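Local coordinates for dTDP-4-dehydrorhamnose 3-epimerase (Streptomyces niveus, PDB 2C0Z), which catalyses the 3-epimerisation of a dTDP-4-keto-6-deoxy sugar, acting together with NovU on the pathway to the aminocoumarin antibiotic novobiocin, at residues A180-L183 with A184-R187; R111-D114 with V115-R118. One frame throughout, in Å; residues are numbered along the deposited sequence.

In the fold
Both contacts are local and lie in series in this RmlC-like cupin, on opposite sides of the chain's centre, with nearest atoms about 20 Å apart. Interaction 2 comes first along the chain: 111-118 turns at the end of strand 107-113, one of the two edge strands of the five-stranded sheet within this chain, and delivers the backbone to strand 119-122 of the seven-stranded sheet. It thus closes the loop between the two sheets. Interaction 1, at 180-187, lies far beyond it, after the sheet strands, and caps the start of helix 183-188 where the chain leaves helix 175-178. The two neither nest nor cross.

Interaction 1 of 2, residues A180-L183 with A184-R187; sequences ALLL and AEAR
E185 folds back over the residue before its helix: its OE1 accepts a hydrogen bond from the backbone N of L182 at 3.0 Å. The N-H arrives from above the carboxylate plane, about 45° out of it, and the bond is moderately bent. With CG of E185 set anti to its carbonyl carbon (chi1 -66°) and the chain extended beyond, the carboxylate crosses the L182 side chain, with OE1 of E185 3.6 Å from CB of L182 and CG of the leucine packed against CD. CD2 of L181 comes within 3.7 Å of the same E185 OE1, while the other methyl of L181, CD1, reaches past the glutamate to rest 3.8 Å from CA of A186.

L182 is the N-cap of helix 183-188, and the bond from its N to a glutamate three residues on is the side-chain-to-backbone half of a capping box; a leucine has no polar side chain to supply the other half. Inside the first turn, A186 N binds L182 O at 2.9 Å, and R187 N binds L183 O at the same length. The carboxylate near the helix N terminus would probably be stabilised by the helix dipole. Farther out, OD1 of D159 takes the N-H of L183, and the buried side chain of L183 turns to L97 and Y104, joining the helix to the loops around it.

Interaction 2 of 2, residues R111-D114 with V115-R118; sequences RLDD and VSRR. With EDO (1,2-ethanediol), chain C; EDO (1,2-ethanediol), chain D.
D113 holds its CG between its backbone N and carbonyl carbon (chi1 65°), a rotation that swings OD1 over the turn onto the amides of V115 and S116. D113 OD1 accepts both: S116 N at 2.9 Å, nearly along the C-O axis, and V115 N at 3.0 Å, from well above the carboxylate plane. S116 also has its OG between N and carbonyl carbon (chi1 58°), facing the same aspartate, and water 3 bridges the hydroxyl to D113 OD2. D113 OD2 is gripped by R111 NE in a 2.9 Å salt bridge: NE comes to the anti side of this oxygen, 19° out of the carboxylate plane, and OD2 sits in the guanidinium plane, so both carboxylate oxygens are engaged and the group's rotation is fixed.

Aspartate side-chain bonding to the amide two residues on is the mark of an Asx turn, and here the next amide is caught as well; the backbone bond from R117 N to D113 O is weak. The loop reverses the chain from strand 107-113 toward strand 119-122. Between the two arms, water 1 ties R111 O, D113 N and R118 N to the S116 hydroxyl, and L112 lays CD2 against R118 O at 3.5 Å.

The extended R117 side chain passes with one guanidinium face over D114; CB of D114 sits 3.5 Å off the guanidinium plane, nearer its border than its centre. Of two ethanediols, probably from the crystallisation liquor, one takes R117 NH2 at the guanidinium edge and donates to D114 O, the other joins R118 NE to S116 O. R117 NH1 bonds V86 O, R118 NH1 forms a salt bridge with E22, and D114 OD2 takes G88 N and a salt bridge from R87 of the second subunit.

Interaction 1 of 2, residues A180-L183 with A184-R187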
ATOM      1  N   ALA A 180     -16.923  22.453  -6.063  1.00 15.43           N
ATOM      2  CA  ALA A 180     -15.811  23.045  -5.334  1.00 14.56           C
ATOM      3  C   ALA A 180     -15.494  24.456  -5.820  1.00 13.76           C
ATOM      4  O   ALA A 180     -15.728  24.793  -6.979  1.00 14.87           O
ATOM      5  CB  ALA A 180     -14.584  22.194  -5.505  1.00 13.74           C
ATOM      6  N   LEU A 181     -14.929  25.234  -4.903  1.00 13.21           N
ATOM      7  CA  LEU A 181     -14.520  26.605  -5.181  1.00 13.05           C
ATOM      8  C   LEU A 181     -13.411  26.648  -6.201  1.00 13.11           C
ATOM      9  O   LEU A 181     -12.532  25.783  -6.238  1.00 13.53           O
ATOM     10  CB  LEU A 181     -14.004  27.273  -3.917  1.00 12.88           C
ATOM     11  CG  LEU A 181     -14.993  27.575  -2.792  1.00 14.77           C
ATOM     12  CD1 LEU A 181     -14.354  28.478  -1.783  1.00 13.78           C
ATOM     13  CD2 LEU A 181     -16.220  28.154  -3.297  1.00 18.99           C
ATOM     14  N   LEU A 182     -13.444  27.678  -7.030  1.00 12.43           N
ATOM     15  CA  LEU A 182     -12.256  28.083  -7.784  1.00 13.09           C
ATOM     16  C   LEU A 182     -11.113  28.409  -6.848  1.00 12.42           C
ATOM     17  O   LEU A 182     -11.313  28.799  -5.701  1.00 12.08           O
ATOM     18  CB  LEU A 182     -12.548  29.281  -8.650  1.00 13.81           C
ATOM     19  CG  LEU A 182     -13.656  29.070  -9.661  1.00 15.01           C
ATOM     20  CD1 LEU A 182     -13.727  30.309 -10.542  1.00 16.34           C
ATOM     21  CD2 LEU A 182     -13.408  27.846 -10.487  1.00 16.27           C
ATOM     22  N   LEU A 183      -9.892  28.245  -7.354  1.00 12.35           N
ATOM     23  CA  LEU A 183      -8.700  28.562  -6.578  1.00 11.67           C
ATOM     24  C   LEU A 183      -8.761  29.991  -5.983  1.00 12.36           C
ATOM     25  O   LEU A 183      -8.519  30.173  -4.813  1.00 12.70           O
ATOM     26  CB  LEU A 183      -7.441  28.381  -7.437  1.00 11.76           C
ATOM     27  CG  LEU A 183      -6.111  28.660  -6.735  1.00 13.62           C
ATOM     28  CD1 LEU A 183      -5.857  27.566  -5.707  1.00 15.05           C
ATOM     29  CD2 LEU A 183      -4.985  28.757  -7.737  1.00 14.41           C
ATOM     30  N   ALA A 184      -9.110  30.967  -6.809  1.00 13.37           N
ATOM     31  CA  ALA A 184      -9.165  32.362  -6.383  1.00 14.00           C
ATOM     32  C   ALA A 184     -10.283  32.598  -5.370  1.00 14.21           C
ATOM     33  O   ALA A 184     -10.127  33.440  -4.468  1.00 14.98           O
ATOM     34  CB  ALA A 184      -9.349  33.274  -7.596  1.00 15.19           C
ATOM     35  N   GLU A 185     -11.383  31.842  -5.501  1.00 13.55           N
ATOM     36  CA  GLU A 185     -12.468  31.915  -4.523  1.00 13.29           C
ATOM     37  C   GLU A 185     -12.027  31.379  -3.156  1.00 13.00           C
ATOM     38  O   GLU A 185     -12.358  31.939  -2.116  1.00 14.41           O
ATOM     39  CB  GLU A 185     -13.719  31.194  -5.034  1.00 13.67           C
ATOM     40  CG  GLU A 185     -14.355  31.842  -6.234  1.00 14.83           C
ATOM     41  CD  GLU A 185     -15.424  30.987  -6.887  1.00 15.59           C
ATOM     42  OE1 GLU A 185     -15.516  29.754  -6.610  1.00 14.96           O
ATOM     43  OE2 GLU A 185     -16.183  31.552  -7.708  1.00 19.07           O
ATOM     44  N   ALA A 186     -11.301  30.261  -3.150  1.00 13.28           N
ATOM     45  CA  ALA A 186     -10.781  29.688  -1.927  1.00 13.05           C
ATOM     46  C   ALA A 186      -9.795  30.639  -1.292  1.00 14.38           C
ATOM     47  O   ALA A 186      -9.819  30.875  -0.095  1.00 14.53           O
ATOM     48  CB  ALA A 186     -10.113  28.355  -2.233  1.00 13.46           C
ATOM     49  N   ARG A 187      -8.926  31.214  -2.115  1.00 15.40           N
ATOM     50  CA  ARG A 187      -7.976  32.170  -1.609  1.00 16.57           C
ATOM     51  C   ARG A 187      -8.657  33.377  -0.997  1.00 16.75           C
ATOM     52  O   ARG A 187      -8.261  33.854   0.066  1.00 17.52           O
ATOM     53  CB  ARG A 187      -7.040  32.634  -2.693  1.00 16.84           C
ATOM     54  CG  ARG A 187      -5.865  33.388  -2.074  1.00 20.26           C
ATOM     55  CD  ARG A 187      -4.912  33.808  -3.042  1.00 23.91           C
ATOM     56  NE  ARG A 187      -3.908  34.685  -2.441  1.00 25.28           N
ATOM     57  CZ  ARG A 187      -2.961  35.258  -3.144  1.00 28.81           C
ATOM     58  NH1 ARG A 187      -2.917  35.072  -4.464  1.00 32.00           N
ATOM     59  NH2 ARG A 187      -2.071  36.040  -2.542  1.00 27.43           N
TER

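Interaction 2 of 2, residues R111-D114 with V115-R118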
ATOM      1  N   ARG A 111       2.882  10.442 -14.581  1.00 12.68           N
ATOM      2  CA  ARG A 111       2.168   9.199 -14.900  1.00 12.09           C
ATOM      3  C   ARG A 111       2.523   8.163 -13.835  1.00 11.01           C
ATOM      4  O   ARG A 111       3.699   7.823 -13.633  1.00 12.39           O
ATOM      5  CB  ARG A 111       2.522   8.697 -16.292  1.00 12.00           C
ATOM      6  CG  ARG A 111       1.781   7.446 -16.665  1.00 12.67           C
ATOM      7  CD  ARG A 111       2.299   6.826 -17.938  1.00 13.90           C
ATOM      8  NE  ARG A 111       1.512   5.681 -18.369  1.00 13.75           N
ATOM      9  CZ  ARG A 111       0.582   5.735 -19.310  1.00 14.71           C
ATOM     10  NH1 ARG A 111       0.274   6.899 -19.862  1.00 17.67           N
ATOM     11  NH2 ARG A 111      -0.090   4.640 -19.653  1.00 17.17           N
ATOM     12  N   LEU A 112       1.501   7.741 -13.097  1.00  9.67           N
ATOM     13  CA  LEU A 112       1.609   6.676 -12.103  1.00  9.16           C
ATOM     14  C   LEU A 112       0.905   5.472 -12.682  1.00  9.40           C
ATOM     15  O   LEU A 112      -0.322   5.503 -12.888  1.00  9.01           O
ATOM     16  CB  LEU A 112       0.990   7.095 -10.761  1.00  9.14           C
ATOM     17  CG  LEU A 112       1.655   8.285 -10.059  1.00  9.99           C
ATOM     18  CD1 LEU A 112       0.996   8.499  -8.687  1.00 10.88           C
ATOM     19  CD2 LEU A 112       3.149   8.062  -9.942  1.00 11.32           C
ATOM     20  N   ASP A 113       1.661   4.419 -12.970  1.00  9.17           N
ATOM     21  CA  ASP A 113       1.046   3.230 -13.538  1.00  8.65           C
ATOM     22  C   ASP A 113       1.640   1.974 -12.945  1.00  8.30           C
ATOM     23  O   ASP A 113       2.556   2.026 -12.111  1.00  9.10           O
ATOM     24  CB  ASP A 113       1.094   3.260 -15.077  1.00  9.34           C
ATOM     25  CG  ASP A 113       2.500   3.195 -15.636  1.00 10.85           C
ATOM     26  OD1 ASP A 113       3.404   2.688 -14.970  1.00 10.23           O
ATOM     27  OD2 ASP A 113       2.794   3.614 -16.772  1.00 11.52           O
ATOM     28  N   ASP A 114       1.091   0.863 -13.395  1.00  8.30           N
ATOM     29  CA  ASP A 114       1.512  -0.447 -12.934  1.00  8.52           C
ATOM     30  C   ASP A 114       2.659  -1.068 -13.736  1.00  9.07           C
ATOM     31  O   ASP A 114       2.934  -2.265 -13.598  1.00 10.66           O
ATOM     32  CB  ASP A 114       0.323  -1.392 -12.856  1.00  9.05           C
ATOM     33  CG  ASP A 114      -0.311  -1.702 -14.197  1.00  9.18           C
ATOM     34  OD1 ASP A 114       0.219  -1.290 -15.250  1.00 11.20           O
ATOM     35  OD2 ASP A 114      -1.385  -2.388 -14.249  1.00 11.05           O
ATOM     36  N   VAL A 115       3.329  -0.244 -14.531  1.00  9.48           N
ATOM     37  CA  VAL A 115       4.495  -0.652 -15.278  1.00  9.56           C
ATOM     38  C   VAL A 115       5.758  -0.119 -14.614  1.00 10.04           C
ATOM     39  O   VAL A 115       6.601  -0.878 -14.157  1.00 10.88           O
ATOM     40  CB  VAL A 115       4.408  -0.166 -16.746  1.00 10.41           C
ATOM     41  CG1 VAL A 115       5.670  -0.547 -17.507  1.00 11.72           C
ATOM     42  CG2 VAL A 115       3.203  -0.799 -17.401  1.00 12.73           C
ATOM     43  N   SER A 116       5.908   1.202 -14.594  1.00  9.88           N
ATOM     44  CA  SER A 116       7.009   1.835 -13.871  1.00  9.67           C
ATOM     45  C   SER A 116       6.818   1.900 -12.369  1.00  9.52           C
ATOM     46  O   SER A 116       7.801   1.949 -11.599  1.00  8.94           O
ATOM     47  CB  SER A 116       7.346   3.206 -14.478  1.00 10.11           C
ATOM     48  OG  SER A 116       6.266   4.104 -14.493  1.00 10.82           O
ATOM     49  N   ARG A 117       5.569   1.926 -11.943  1.00  9.18           N
ATOM     50  CA  ARG A 117       5.269   1.807 -10.525  1.00  9.32           C
ATOM     51  C   ARG A 117       5.970   2.841  -9.628  1.00  9.20           C
ATOM     52  O   ARG A 117       6.413   2.546  -8.493  1.00  9.62           O
ATOM     53  CB  ARG A 117       5.544   0.384 -10.058  1.00  9.45           C
ATOM     54  CG  ARG A 117       4.638  -0.637 -10.723  1.00  8.42           C
ATOM     55  CD  ARG A 117       4.683  -2.012 -10.058  1.00  9.15           C
ATOM     56  NE  ARG A 117       3.856  -3.034 -10.728  1.00 10.58           N
ATOM     57  CZ  ARG A 117       2.585  -3.278 -10.464  1.00 10.32           C
ATOM     58  NH1 ARG A 117       1.936  -2.635  -9.503  1.00 10.85           N
ATOM     59  NH2 ARG A 117       1.957  -4.220 -11.160  1.00 11.62           N
ATOM     60  N   ARG A 118       6.032   4.073 -10.140  1.00  9.43           N
ATOM     61  CA  ARG A 118       6.532   5.210  -9.386  1.00  9.31           C
ATOM     62  C   ARG A 118       5.530   5.591  -8.285  1.00  8.32           C
ATOM     63  O   ARG A 118       4.353   5.191  -8.304  1.00  8.77           O
ATOM     64  CB  ARG A 118       6.822   6.394 -10.303  1.00  9.95           C
ATOM     65  CG  ARG A 118       7.678   6.026 -11.506  1.00 13.91           C
ATOM     66  CD  ARG A 118       9.076   6.194 -11.242  1.00 16.91           C
ATOM     67  NE  ARG A 118       9.997   5.706 -12.281  1.00 17.65           N
ATOM     68  CZ  ARG A 118      10.712   6.484 -13.063  1.00 20.18           C
ATOM     69  NH1 ARG A 118      10.607   7.811 -13.004  1.00 20.53           N
ATOM     70  NH2 ARG A 118      11.534   5.931 -13.936  1.00 21.92           N
TER
HETATM   71  C1  EDO C1192      10.951   1.631 -12.302  1.00 20.38           C
HETATM   72  O1  EDO C1192      10.191   2.813 -12.173  1.00 16.97           O
HETATM   73  C2  EDO C1192      11.540   1.609 -13.692  1.00 23.09           C
HETATM   74  O2  EDO C1192      12.166   2.855 -13.970  1.00 22.16           O
HETATM   75  C1  EDO D1193       4.094  -5.787 -14.430  1.00 24.93           C
HETATM   76  O1  EDO D1193       3.901  -5.402 -13.064  1.00 23.01           O
HETATM   77  C2  EDO D1193       3.720  -4.701 -15.445  1.00 24.48           C
HETATM   78  O2  EDO D1193       2.336  -4.385 -15.317  1.00 25.24           O
HETATM   79  O   HOH W   1       4.549   5.111 -12.687  1.00  9.67           O
HETATM   80  O   HOH W   2       2.401   4.085  -9.945  1.00  8.61           O
HETATM   81  O   HOH W   3       5.390   4.195 -16.991  1.00 11.21           O